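Local coordinates for protein endo-b-1,4-glucanase (Nasutitermes takasagoensis, PDB 1KS8) that probably hydrolyses internal beta-1,4-glucosidic linkages in cellulose and related beta-glucans, as a family 9 glycoside hydrolase, at residues A[286-289]-A[295-298]. Sequence-based numbering, arbitrary orientation.
Sequences NNQQ and LLYI
Tyr297 N donates to Gln289 O over 2.8 Å in the one backbone hydrogen bond that joins 286-289 to 295-298. The bond is nearly straight at 168°, with the donor tilted somewhat from the carbonyl plane. Both residues are in loop, so this bond ties together two runs of chain that lack regular structure.

Apolar packing comes mainly from the methylenes of Gln288. Gln288 CG lies 3.8 Å from Leu296 CD2, the two side chains crossing at about a right angle. A bend at chi2 (68°) then carries the amide to Ile298, whose CG1 methylene is 4.1 Å from Gln288 CD, and close to the carbonyl of Tyr297. Glutamine suits this partly exposed place, setting methylenes against leucine and ending in a polar group; an alanine here, keeping only CB beside Leu296 CD2, would probably open a gap where CG lay and leave Ile298 CG1 without the amide carbon beside it. Leu296, buried and aliphatic, also packs on Phe330 of helix 324-341 and Ala310 of helix 303-319.

Gln289, extended beyond CG, runs beside Tyr297 in the same direction, its amide plane 29° from the phenol ring. A long polar chain suits this exposed position, and the partly exposed tyrosine offers a flat ring for it to lie alongside; both residues also touch Gln397.

The arrangement is the neck of a surface loop linking helix 271-286 to helix 303-319, a helix-to-helix connection of the (alpha/alpha)6 barrel of family 9 glycoside hydrolases.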
loop_
_atom_site.group_PDB
_atom_site.type_symbol
_atom_site.label_atom_id
_atom_site.label_comp_id
_atom_site.label_asym_id
_atom_site.label_seq_id
_atom_site.Cartn_x
_atom_site.Cartn_y
_atom_site.Cartn_z
ATOM N N ASN A 286 -23.494 -6.294 7.374
ATOM C CA ASN A 286 -24.568 -7.235 7.665
ATOM C C ASN A 286 -24.323 -8.712 7.386
ATOM O O ASN A 286 -24.809 -9.563 8.133
ATOM C CB ASN A 286 -25.834 -6.814 6.903
ATOM C CG ASN A 286 -26.361 -5.461 7.337
ATOM O OD1 ASN A 286 -27.024 -4.767 6.562
ATOM N ND2 ASN A 286 -26.091 -5.087 8.579
ATOM N N ASN A 287 -23.570 -9.031 6.335
ATOM C CA ASN A 287 -23.393 -10.433 5.976
ATOM C C ASN A 287 -22.011 -11.067 5.838
ATOM O O ASN A 287 -21.872 -12.271 6.056
ATOM C CB ASN A 287 -24.186 -10.702 4.696
ATOM C CG ASN A 287 -25.652 -10.321 4.832
ATOM O OD1 ASN A 287 -26.137 -9.408 4.162
ATOM N ND2 ASN A 287 -26.360 -11.016 5.710
ATOM N N GLN A 288 -20.995 -10.297 5.458
ATOM C CA GLN A 288 -19.653 -10.867 5.304
ATOM C C GLN A 288 -19.245 -11.666 6.539
ATOM O O GLN A 288 -19.509 -11.254 7.672
ATOM C CB GLN A 288 -18.625 -9.759 5.052
ATOM C CG GLN A 288 -17.171 -10.241 5.079
ATOM C CD GLN A 288 -16.821 -11.157 3.915
ATOM O OE1 GLN A 288 -16.059 -12.115 4.071
ATOM N NE2 GLN A 288 -17.362 -10.860 2.741
ATOM N N GLN A 289 -18.602 -12.808 6.316
ATOM C CA GLN A 289 -18.157 -13.650 7.416
ATOM C C GLN A 289 -17.286 -12.852 8.374
ATOM O O GLN A 289 -16.443 -12.058 7.951
ATOM C CB GLN A 289 -17.363 -14.852 6.897
ATOM C CG GLN A 289 -16.783 -15.712 8.015
ATOM C CD GLN A 289 -16.074 -16.950 7.509
ATOM O OE1 GLN A 289 -15.300 -17.576 8.239
ATOM N NE2 GLN A 289 -16.341 -17.320 6.263
ATOM N N LEU A 295 -14.186 -9.428 13.885
ATOM C CA LEU A 295 -13.313 -9.035 12.787
ATOM C C LEU A 295 -13.826 -9.549 11.444
ATOM O O LEU A 295 -14.181 -10.719 11.319
ATOM C CB LEU A 295 -11.896 -9.577 13.013
ATOM C CG LEU A 295 -10.886 -9.316 11.889
ATOM C CD1 LEU A 295 -10.510 -7.843 11.878
ATOM C CD2 LEU A 295 -9.646 -10.181 12.090
ATOM N N LEU A 296 -13.880 -8.672 10.447
ATOM C CA LEU A 296 -14.300 -9.090 9.112
ATOM C C LEU A 296 -13.279 -10.122 8.648
ATOM O O LEU A 296 -12.078 -9.863 8.694
ATOM C CB LEU A 296 -14.276 -7.905 8.142
ATOM C CG LEU A 296 -15.405 -6.877 8.226
ATOM C CD1 LEU A 296 -15.048 -5.660 7.388
ATOM C CD2 LEU A 296 -16.702 -7.504 7.734
ATOM N N TYR A 297 -13.737 -11.291 8.215
ATOM C CA TYR A 297 -12.811 -12.316 7.741
ATOM C C TYR A 297 -13.055 -12.503 6.253
ATOM O O TYR A 297 -13.914 -13.283 5.835
ATOM C CB TYR A 297 -13.012 -13.634 8.494
ATOM C CG TYR A 297 -11.894 -14.622 8.247
ATOM C CD1 TYR A 297 -11.974 -15.559 7.215
ATOM C CD2 TYR A 297 -10.720 -14.574 9.003
ATOM C CE1 TYR A 297 -10.910 -16.420 6.943
ATOM C CE2 TYR A 297 -9.655 -15.428 8.737
ATOM C CZ TYR A 297 -9.755 -16.345 7.707
ATOM O OH TYR A 297 -8.688 -17.175 7.438
ATOM N N ILE A 298 -12.281 -11.771 5.461
ATOM C CA ILE A 298 -12.405 -11.778 4.013
ATOM C C ILE A 298 -11.557 -12.839 3.311
ATOM O O ILE A 298 -11.971 -13.396 2.295
ATOM C CB ILE A 298 -12.083 -10.363 3.478
ATOM C CG1 ILE A 298 -13.147 -9.386 3.996
ATOM C CG2 ILE A 298 -12.033 -10.358 1.961
ATOM C CD1 ILE A 298 -12.786 -7.929 3.851
#